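PDB 6DHX: TipC2 from Streptococcus intermedius B196, which probably acts as an immunity protein, protecting the bacterium that makes it from an antibacterial toxin exported by the type VII secretion system. Local coordinates for residues K86-L91 with Y110-R115; L117-K122 with M190-W195; V121-E126 with T138-Y143. All coordinates share one frame; numbering follows the deposited sequence.

Contact 1. Residues K86-L91 with Y110-R115; sequences KNNNIL and YTRQDR. With SO4 (sulfate ion), chain D.
The contact lies at the open end of the beta hairpin of strands 89-99 and 102-111, where Asn88, Asn89 and Ile90 meet Tyr110, Thr111 and Arg112. Ile90 and Tyr110 form an antiparallel hydrogen-bonded pair, Tyr110 N to Ile90 O at 2.8 Å and Ile90 N to Tyr110 O at 3.1 Å; Asn89 and Thr111 follow as a non-hydrogen-bonded pair. The ladder ends with Arg112 N donating to Asn88 O, 3.0 Å and nearly straight at 173°. Asn88 holds CG between its backbone N and carbonyl carbon (chi1 59°), which swings the amide across to Gln113. Gln113 NE2 reaches a lone pair of Asn88 OD1 at 2.9 Å, the two amide planes nearly coplanar, while Asn88 ND2 donates to sulfate O1 at 2.7 Å and also bonds the Tyr26 hydroxyl. Arg112, bent at chi2 and chi3, curls back so that NE shares O1 and NH2 meets O4 at the guanidinium edge, 2.8 Å away; its NH1 makes a salt bridge to Asp23 and a hydrogen bond to Gln27. On the face of Asn89 and Thr111, Asn87 OD1 from the preceding loop lies against Thr111 CG2. Asn89 ND2 donates to Asn87 O almost in line, linking the strand's first residue back to the loop. On the opposite face Ile90 CD1 packs obliquely on Tyr110 CD2, and Asp23 and Asn20 hold the Tyr110 hydroxyl. Both segments thus donate to O1 of the sulfate, probably from the crystallisation liquor, and the guanidinium lies between two anionic partners that probably fix its orientation.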
loop_
_atom_site.group_PDB
_atom_site.type_symbol
_atom_site.label_atom_id
_atom_site.label_comp_id
_atom_site.label_asym_id
_atom_site.label_seq_id
_atom_site.Cartn_x
_atom_site.Cartn_y
_atom_site.Cartn_z
ATOM N N LYS A 86 15.652 7.488 6.647
ATOM C CA LYS A 86 15.572 7.333 8.103
ATOM C C LYS A 86 14.222 6.777 8.519
ATOM O O LYS A 86 14.136 5.992 9.468
ATOM C CB LYS A 86 15.825 8.668 8.796
ATOM C CG LYS A 86 17.275 9.109 8.739
ATOM C CD LYS A 86 17.419 10.480 9.414
ATOM C CE LYS A 86 18.858 10.964 9.329
ATOM N NZ LYS A 86 18.986 12.348 9.877
ATOM N N ASN A 87 13.163 7.169 7.826
ATOM C CA ASN A 87 11.818 6.649 8.106
ATOM C C ASN A 87 11.483 5.514 7.133
ATOM O O ASN A 87 10.541 5.555 6.296
ATOM C CB ASN A 87 10.790 7.789 8.032
ATOM C CG ASN A 87 9.485 7.425 8.733
ATOM O OD1 ASN A 87 9.461 6.547 9.606
ATOM N ND2 ASN A 87 8.396 8.059 8.329
ATOM N N ASN A 88 12.271 4.449 7.220
ATOM C CA ASN A 88 12.162 3.435 6.192
ATOM C C ASN A 88 10.873 2.634 6.389
ATOM O O ASN A 88 10.333 2.571 7.486
ATOM C CB ASN A 88 13.397 2.540 6.212
ATOM C CG ASN A 88 13.606 1.833 7.566
ATOM O OD1 ASN A 88 13.465 2.431 8.640
ATOM N ND2 ASN A 88 13.987 0.550 7.503
ATOM N N ASN A 89 10.331 2.092 5.295
ATOM C CA ASN A 89 8.918 1.710 5.347
ATOM C C ASN A 89 8.555 0.885 4.115
ATOM O O ASN A 89 9.291 0.847 3.129
ATOM C CB ASN A 89 7.996 2.966 5.437
ATOM C CG ASN A 89 8.010 3.827 4.156
ATOM O OD1 ASN A 89 7.279 3.535 3.206
ATOM N ND2 ASN A 89 8.848 4.905 4.139
ATOM N N ILE A 90 7.397 0.224 4.194
ATOM C CA ILE A 90 6.672 -0.263 3.019
ATOM C C ILE A 90 5.403 0.551 2.934
ATOM O O ILE A 90 4.780 0.853 3.963
ATOM C CB ILE A 90 6.263 -1.737 3.127
ATOM C CG1 ILE A 90 7.364 -2.614 3.598
ATOM C CG2 ILE A 90 5.569 -2.217 1.889
ATOM C CD1 ILE A 90 6.791 -3.353 4.789
ATOM N N LEU A 91 5.011 0.903 1.719
ATOM C CA LEU A 91 3.766 1.649 1.502
ATOM C C LEU A 91 2.915 0.815 0.559
ATOM O O LEU A 91 3.345 0.537 -0.568
ATOM C CB LEU A 91 4.052 3.011 0.886
ATOM C CG LEU A 91 2.777 3.660 0.320
ATOM C CD1 LEU A 91 1.862 4.134 1.506
ATOM C CD2 LEU A 91 3.174 4.816 -0.545
ATOM N N TYR A 110 3.626 1.312 6.492
ATOM C CA TYR A 110 4.178 0.620 7.643
ATOM C C TYR A 110 5.603 1.114 7.872
ATOM O O TYR A 110 6.483 0.889 7.027
ATOM C CB TYR A 110 4.158 -0.885 7.422
ATOM C CG TYR A 110 4.901 -1.602 8.520
ATOM C CD1 TYR A 110 4.283 -1.800 9.763
ATOM C CD2 TYR A 110 6.205 -2.059 8.324
ATOM C CE1 TYR A 110 4.944 -2.455 10.768
ATOM C CE2 TYR A 110 6.893 -2.735 9.332
ATOM C CZ TYR A 110 6.241 -2.928 10.556
ATOM O OH TYR A 110 6.840 -3.583 11.617
ATOM N N THR A 111 5.832 1.781 9.021
ATOM C CA THR A 111 7.121 2.366 9.341
ATOM C C THR A 111 7.883 1.364 10.206
ATOM O O THR A 111 7.355 0.876 11.210
ATOM C CB THR A 111 6.980 3.728 10.034
ATOM O OG1 THR A 111 5.834 3.760 10.933
ATOM C CG2 THR A 111 6.744 4.800 8.938
ATOM N N ARG A 112 9.082 1.007 9.755
ATOM C CA ARG A 112 9.870 -0.044 10.404
ATOM C C ARG A 112 10.290 0.341 11.808
ATOM O O ARG A 112 10.322 -0.512 12.706
ATOM C CB ARG A 112 11.132 -0.332 9.569
ATOM C CG ARG A 112 10.767 -1.154 8.308
ATOM C CD ARG A 112 10.772 -2.650 8.644
ATOM N NE ARG A 112 12.120 -3.163 8.909
ATOM C CZ ARG A 112 12.374 -4.421 9.257
ATOM N NH1 ARG A 112 11.347 -5.271 9.434
ATOM N NH2 ARG A 112 13.678 -4.821 9.408
ATOM N N GLN A 113 10.676 1.593 12.011
ATOM C CA GLN A 113 11.341 1.935 13.265
ATOM C C GLN A 113 10.403 1.952 14.473
ATOM O O GLN A 113 10.902 1.844 15.599
ATOM C CB GLN A 113 12.089 3.273 13.182
ATOM C CG GLN A 113 13.241 3.246 12.101
ATOM C CD GLN A 113 14.119 1.999 12.217
ATOM O OE1 GLN A 113 14.658 1.722 13.268
ATOM N NE2 GLN A 113 14.195 1.222 11.158
ATOM N N ASP A 114 9.085 2.043 14.275
ATOM C CA ASP A 114 8.138 2.044 15.382
ATOM C C ASP A 114 7.076 0.973 15.168
ATOM O O ASP A 114 6.041 0.976 15.873
ATOM C CB ASP A 114 7.517 3.436 15.562
ATOM C CG ASP A 114 6.789 3.916 14.309
ATOM O OD1 ASP A 114 6.693 3.146 13.328
ATOM O OD2 ASP A 114 6.309 5.073 14.326
ATOM N N ARG A 115 7.321 0.046 14.224
ATOM C CA ARG A 115 6.414 -1.056 13.901
ATOM C C ARG A 115 4.965 -0.589 13.859
ATOM O O ARG A 115 4.093 -1.113 14.553
ATOM C CB ARG A 115 6.597 -2.213 14.905
ATOM C CG ARG A 115 8.000 -2.886 14.730
ATOM C CD ARG A 115 8.153 -4.228 15.502
ATOM N NE ARG A 115 9.599 -4.606 15.745
ATOM C CZ ARG A 115 10.421 -5.172 14.845
ATOM N NH1 ARG A 115 11.669 -5.469 15.186
ATOM N NH2 ARG A 115 10.027 -5.444 13.596
HETATM S S SO4 D . 15.695 -1.870 9.675
HETATM O O1 SO4 D . 14.353 -1.385 9.408
HETATM O O2 SO4 D . 15.875 -2.149 11.078
HETATM O O3 SO4 D . 16.632 -0.866 9.199
HETATM O O4 SO4 D . 15.858 -3.117 9.020
HETATM O O HOH W 1 10.630 3.784 10.032
#

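Contact 2. Residues L117-K122 with M190-W195; sequences LTKSVK and MQWEKW
Gln191 grips strand 116-127 with both backbone and side chain. Its N donates to Lys119 O at 2.9 Å, and its extended side chain, with CG anti to the backbone N (chi1 -176°), runs forward until OE1 accepts from Val121 N at 2.8 Å, nearly head-on to the amide carbonyl. The side-chain oxygen therefore serves the next strand NH where the backbone has already turned away. Gln191 NE2 gives to Glu137 and to a water that in turn donates to Val121 O, 2.6 Å from the water oxygen, so both polar atoms of the amide are engaged. This is the end of a parallel strand pairing: Lys119 and Met190 (a selenomethionine) form the bridge, and two type I turns, Met190 to Glu193 and Trp192 to Trp195, carry the chain to its C-terminus. Lys119 and Met190 lie side by side pointing the same way, and the Lys119 ammonium makes a cation-pi contact with Tyr158. Met190 CG sits 3.3 Å above the centre of the Trp192 ring. That indole meets Lys119 CB with CH2 and takes Val121 CG2 against CE3 at 3.3 Å, a tight approach. Its NE1 donates to Asp155 of helix 151-173.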
loop_
_atom_site.group_PDB
_atom_site.type_symbol
_atom_site.label_atom_id
_atom_site.label_comp_id
_atom_site.label_asym_id
_atom_site.label_seq_id
_atom_site.Cartn_x
_atom_site.Cartn_y
_atom_site.Cartn_z
ATOM N N LEU A 117 1.592 0.630 11.476
ATOM C CA LEU A 117 0.871 0.752 10.217
ATOM C C LEU A 117 -0.086 1.943 10.342
ATOM O O LEU A 117 -0.981 1.921 11.189
ATOM C CB LEU A 117 0.076 -0.513 9.954
ATOM C CG LEU A 117 -0.789 -0.455 8.705
ATOM C CD1 LEU A 117 0.109 -0.540 7.423
ATOM C CD2 LEU A 117 -1.761 -1.607 8.715
ATOM N N THR A 118 0.071 2.935 9.486
ATOM C CA THR A 118 -0.763 4.140 9.483
ATOM C C THR A 118 -1.598 4.138 8.211
ATOM O O THR A 118 -1.049 4.128 7.102
ATOM C CB THR A 118 0.118 5.390 9.589
ATOM O OG1 THR A 118 0.908 5.323 10.792
ATOM C CG2 THR A 118 -0.718 6.677 9.634
ATOM N N LYS A 119 -2.935 4.136 8.366
ATOM C CA LYS A 119 -3.860 4.073 7.244
ATOM C C LYS A 119 -4.409 5.479 7.077
ATOM O O LYS A 119 -4.813 6.100 8.068
ATOM C CB LYS A 119 -4.993 3.065 7.503
ATOM C CG LYS A 119 -4.483 1.630 7.692
ATOM C CD LYS A 119 -5.295 0.646 8.556
ATOM C CE LYS A 119 -6.626 0.293 7.995
ATOM N NZ LYS A 119 -7.269 -0.750 8.872
ATOM N N SER A 120 -4.355 6.010 5.862
ATOM C CA SER A 120 -4.836 7.374 5.645
ATOM C C SER A 120 -5.533 7.443 4.280
ATOM O O SER A 120 -5.495 6.484 3.478
ATOM C CB SER A 120 -3.662 8.359 5.794
ATOM O OG SER A 120 -2.795 8.270 4.696
ATOM N N VAL A 121 -6.218 8.561 4.033
ATOM C CA VAL A 121 -7.058 8.741 2.845
ATOM C C VAL A 121 -6.693 10.048 2.161
ATOM O O VAL A 121 -6.605 11.102 2.822
ATOM C CB VAL A 121 -8.558 8.797 3.193
ATOM C CG1 VAL A 121 -9.324 8.650 1.948
ATOM C CG2 VAL A 121 -8.942 7.752 4.138
ATOM N N LYS A 122 -6.553 9.997 0.845
ATOM C CA LYS A 122 -6.266 11.156 0.017
ATOM C C LYS A 122 -7.232 11.166 -1.164
ATOM O O LYS A 122 -7.940 10.183 -1.439
ATOM C CB LYS A 122 -4.808 11.110 -0.490
ATOM C CG LYS A 122 -3.729 11.092 0.610
ATOM C CD LYS A 122 -2.339 10.959 -0.043
ATOM C CE LYS A 122 -1.199 10.709 0.970
ATOM N NZ LYS A 122 -1.707 10.652 2.348
HETATM N N MSE A 190 -5.502 4.473 12.332
HETATM C CA MSE A 190 -6.374 4.641 11.184
HETATM C C MSE A 190 -6.936 6.042 11.218
HETATM O O MSE A 190 -7.543 6.428 12.217
HETATM C CB MSE A 190 -7.468 3.581 11.236
HETATM C CG MSE A 190 -8.607 3.693 10.270
HETATM SE SE MSE A 190 -9.478 1.909 10.307
HETATM C CE MSE A 190 -8.193 1.032 11.272
ATOM N N GLN A 191 -6.677 6.803 10.149
ATOM C CA GLN A 191 -7.094 8.205 10.111
ATOM C C GLN A 191 -8.603 8.354 10.296
ATOM O O GLN A 191 -9.074 9.297 10.953
ATOM C CB GLN A 191 -6.666 8.832 8.783
ATOM C CG GLN A 191 -6.964 10.340 8.683
ATOM C CD GLN A 191 -6.640 10.924 7.309
ATOM O OE1 GLN A 191 -6.402 10.194 6.329
ATOM N NE2 GLN A 191 -6.665 12.246 7.224
ATOM N N TRP A 192 -9.380 7.445 9.724
ATOM C CA TRP A 192 -10.828 7.587 9.702
ATOM C C TRP A 192 -11.522 6.897 10.880
ATOM O O TRP A 192 -12.741 6.685 10.830
ATOM C CB TRP A 192 -11.372 7.046 8.377
ATOM C CG TRP A 192 -11.102 5.578 8.112
ATOM C CD1 TRP A 192 -11.839 4.516 8.536
ATOM C CD2 TRP A 192 -10.045 5.032 7.299
ATOM N NE1 TRP A 192 -11.302 3.332 8.045
ATOM C CE2 TRP A 192 -10.199 3.629 7.292
ATOM C CE3 TRP A 192 -8.981 5.595 6.594
ATOM C CZ2 TRP A 192 -9.345 2.776 6.570
ATOM C CZ3 TRP A 192 -8.115 4.743 5.897
ATOM C CH2 TRP A 192 -8.305 3.355 5.888
ATOM N N GLU A 193 -10.787 6.583 11.947
ATOM C CA GLU A 193 -11.337 5.761 13.023
ATOM C C GLU A 193 -12.568 6.383 13.644
ATOM O O GLU A 193 -13.489 5.668 14.053
ATOM C CB GLU A 193 -10.304 5.557 14.116
ATOM C CG GLU A 193 -10.802 4.679 15.224
ATOM C CD GLU A 193 -9.874 4.680 16.412
ATOM O OE1 GLU A 193 -8.657 4.890 16.208
ATOM O OE2 GLU A 193 -10.362 4.480 17.549
ATOM N N LYS A 194 -12.610 7.704 13.724
ATOM C CA LYS A 194 -13.746 8.352 14.365
ATOM C C LYS A 194 -14.698 8.998 13.369
ATOM O O LYS A 194 -15.650 9.654 13.788
ATOM C CB LYS A 194 -13.233 9.352 15.403
ATOM C CG LYS A 194 -12.366 8.669 16.458
ATOM C CD LYS A 194 -12.198 9.461 17.741
ATOM C CE LYS A 194 -11.072 10.477 17.639
ATOM N NZ LYS A 194 -10.150 10.386 18.810
ATOM N N TRP A 195 -14.504 8.789 12.068
ATOM C CA TRP A 195 -15.346 9.413 11.029
ATOM C C TRP A 195 -16.672 8.708 10.791
ATOM O O TRP A 195 -16.965 7.657 11.354
ATOM C CB TRP A 195 -14.612 9.462 9.693
ATOM C CG TRP A 195 -13.384 10.257 9.678
ATOM C CD1 TRP A 195 -12.850 10.972 10.711
ATOM C CD2 TRP A 195 -12.523 10.463 8.561
ATOM N NE1 TRP A 195 -11.702 11.592 10.308
ATOM C CE2 TRP A 195 -11.476 11.306 8.992
ATOM C CE3 TRP A 195 -12.528 10.010 7.240
ATOM C CZ2 TRP A 195 -10.446 11.697 8.159
ATOM C CZ3 TRP A 195 -11.489 10.388 6.406
ATOM C CH2 TRP A 195 -10.461 11.229 6.875
ATOM O OXT TRP A 195 -17.478 9.178 9.992
HETATM O O HOH W 2 -5.878 12.923 4.568
#

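Contact 3. Residues V121-E126 with T138-Y143; sequences VKIALE and TQVRAY
Strand 121-126 and helix 138-143 cross at 72°, their axes 8.0 Å apart at closest approach, with Ile123 and Val140 the nearest residues at 6.1 Å between CA atoms. No hydrogen bond links them; Val121, Ile123 and Leu125, every second residue of the strand, turn toward the helix and meet Val140 and Tyr143, one helical turn apart. Val140 sets both methyls against Val121 O, CG2 at 3.7 Å, and its CG1 touches the CG1 atoms of Val121 and Ile123. Ile123 lies between the two helix residues. Its CG1 lies beside Val140 CA and CD1 packs on Tyr143 CB at 3.7 Å, while CG2, placed anti to the backbone N by a chi1 of -67°, leans over one face of the Tyr143 ring, 4.2 Å from the ring centroid, as a CH-pi contact. Leu125 comes at about a right angle to the far end of the same ring: CD2 approaches CE1 at 3.6 Å and CD1 the hydroxyl oxygen at 3.2 Å. Helix 137-146 thus packs across one face of the sheet near its edge, where strand 116-127 runs between strands 102-111 and 130-134; Val121 also touches Val104 of strand 102-111, and Leu125 touches Ile134.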
loop_
_atom_site.group_PDB
_atom_site.type_symbol
_atom_site.label_atom_id
_atom_site.label_comp_id
_atom_site.label_asym_id
_atom_site.label_seq_id
_atom_site.Cartn_x
_atom_site.Cartn_y
_atom_site.Cartn_z
ATOM N N VAL A 121 -6.218 8.561 4.033
ATOM C CA VAL A 121 -7.058 8.741 2.845
ATOM C C VAL A 121 -6.693 10.048 2.161
ATOM O O VAL A 121 -6.605 11.102 2.822
ATOM C CB VAL A 121 -8.558 8.797 3.193
ATOM C CG1 VAL A 121 -9.324 8.650 1.948
ATOM C CG2 VAL A 121 -8.942 7.752 4.138
ATOM N N LYS A 122 -6.553 9.997 0.845
ATOM C CA LYS A 122 -6.266 11.156 0.017
ATOM C C LYS A 122 -7.232 11.166 -1.164
ATOM O O LYS A 122 -7.940 10.183 -1.439
ATOM C CB LYS A 122 -4.808 11.110 -0.490
ATOM C CG LYS A 122 -3.729 11.092 0.610
ATOM C CD LYS A 122 -2.339 10.959 -0.043
ATOM C CE LYS A 122 -1.199 10.709 0.970
ATOM N NZ LYS A 122 -1.707 10.652 2.348
ATOM N N ILE A 123 -7.243 12.282 -1.887
ATOM C CA ILE A 123 -8.080 12.462 -3.056
ATOM C C ILE A 123 -7.186 12.812 -4.239
ATOM O O ILE A 123 -6.184 13.515 -4.083
ATOM C CB ILE A 123 -9.134 13.576 -2.812
ATOM C CG1 ILE A 123 -10.131 13.124 -1.729
ATOM C CG2 ILE A 123 -9.808 13.952 -4.077
ATOM C CD1 ILE A 123 -11.102 11.996 -2.206
ATOM N N ALA A 124 -7.531 12.303 -5.417
ATOM C CA ALA A 124 -6.938 12.750 -6.673
ATOM C C ALA A 124 -8.021 13.355 -7.556
ATOM O O ALA A 124 -9.073 12.739 -7.762
ATOM C CB ALA A 124 -6.253 11.581 -7.411
ATOM N N LEU A 125 -7.768 14.569 -8.057
ATOM C CA LEU A 125 -8.637 15.234 -9.023
ATOM C C LEU A 125 -8.017 15.129 -10.401
ATOM O O LEU A 125 -6.858 15.506 -10.588
ATOM C CB LEU A 125 -8.831 16.707 -8.677
ATOM C CG LEU A 125 -9.428 17.012 -7.319
ATOM C CD1 LEU A 125 -9.705 18.524 -7.225
ATOM C CD2 LEU A 125 -10.696 16.201 -7.132
ATOM N N GLU A 126 -8.778 14.621 -11.360
ATOM C CA GLU A 126 -8.256 14.448 -12.708
ATOM C C GLU A 126 -8.637 15.661 -13.535
ATOM O O GLU A 126 -9.825 15.905 -13.770
ATOM C CB GLU A 126 -8.804 13.187 -13.353
ATOM C CG GLU A 126 -8.539 11.945 -12.564
ATOM C CD GLU A 126 -9.380 10.794 -13.080
ATOM O OE1 GLU A 126 -10.184 11.030 -14.008
ATOM O OE2 GLU A 126 -9.230 9.666 -12.567
ATOM N N THR A 138 -9.855 18.176 5.992
ATOM C CA THR A 138 -11.172 18.754 5.770
ATOM C C THR A 138 -11.585 18.607 4.307
ATOM O O THR A 138 -12.745 18.317 4.004
ATOM C CB THR A 138 -11.194 20.236 6.145
ATOM O OG1 THR A 138 -10.636 20.411 7.455
ATOM C CG2 THR A 138 -12.638 20.729 6.073
ATOM N N GLN A 139 -10.647 18.849 3.388
ATOM C CA GLN A 139 -10.967 18.733 1.967
ATOM C C GLN A 139 -11.285 17.283 1.614
ATOM O O GLN A 139 -12.271 17.010 0.921
ATOM C CB GLN A 139 -9.783 19.243 1.132
ATOM C CG GLN A 139 -9.655 20.800 1.111
ATOM C CD GLN A 139 -10.387 21.408 -0.070
ATOM O OE1 GLN A 139 -10.330 20.861 -1.186
ATOM N NE2 GLN A 139 -11.078 22.527 0.156
ATOM N N VAL A 140 -10.472 16.350 2.110
ATOM C CA VAL A 140 -10.709 14.938 1.804
ATOM C C VAL A 140 -12.096 14.526 2.274
ATOM O O VAL A 140 -12.876 13.921 1.518
ATOM C CB VAL A 140 -9.630 14.051 2.438
ATOM C CG1 VAL A 140 -10.038 12.527 2.304
ATOM C CG2 VAL A 140 -8.265 14.260 1.743
ATOM N N ARG A 141 -12.430 14.844 3.533
ATOM C CA ARG A 141 -13.742 14.463 4.044
ATOM C C ARG A 141 -14.881 15.115 3.258
ATOM O O ARG A 141 -15.937 14.497 3.093
ATOM C CB ARG A 141 -13.861 14.785 5.535
ATOM C CG ARG A 141 -12.913 13.919 6.378
ATOM C CD ARG A 141 -13.040 14.239 7.873
ATOM N NE ARG A 141 -14.284 13.728 8.448
ATOM C CZ ARG A 141 -14.606 13.811 9.746
ATOM N NH1 ARG A 141 -13.778 14.379 10.619
ATOM N NH2 ARG A 141 -15.745 13.275 10.173
ATOM N N ALA A 142 -14.696 16.333 2.736
ATOM C CA ALA A 142 -15.750 16.931 1.913
ATOM C C ALA A 142 -16.011 16.109 0.645
ATOM O O ALA A 142 -17.171 15.927 0.242
ATOM C CB ALA A 142 -15.411 18.384 1.552
ATOM N N TYR A 143 -14.945 15.641 -0.013
ATOM C CA TYR A 143 -15.135 14.795 -1.183
ATOM C C TYR A 143 -15.812 13.497 -0.794
ATOM O O TYR A 143 -16.686 13.004 -1.524
ATOM C CB TYR A 143 -13.799 14.499 -1.876
ATOM C CG TYR A 143 -13.296 15.637 -2.698
ATOM C CD1 TYR A 143 -13.783 15.859 -3.990
ATOM C CD2 TYR A 143 -12.353 16.523 -2.171
ATOM C CE1 TYR A 143 -13.341 16.945 -4.734
ATOM C CE2 TYR A 143 -11.911 17.604 -2.895
ATOM C CZ TYR A 143 -12.392 17.805 -4.174
ATOM O OH TYR A 143 -11.916 18.879 -4.886
#

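How the contacts relate
All three contacts reach one mixed sheet, and strand 116-127 ties them together. Contact 1 lies in the hairpin just before it; contact 2 pairs it with the C-terminal segment, and contact 3 lays helix 137-146 over its later half. Centres of contacts 1 and 2 are about 17 Å apart, yet they touch where Tyr110 CD1 packs 4.0 Å from Leu117 N. Contacts 2 and 3, about 13 Å between centres, share Val121 and Lys122 and meet again where the guanidinium of Arg141 makes a cation-pi contact with Trp195. Contacts 1 and 3 are about 25 Å apart between centres and do not touch, their nearest atoms about 7 Å apart. Among the three, the sulfate belongs to contact 1.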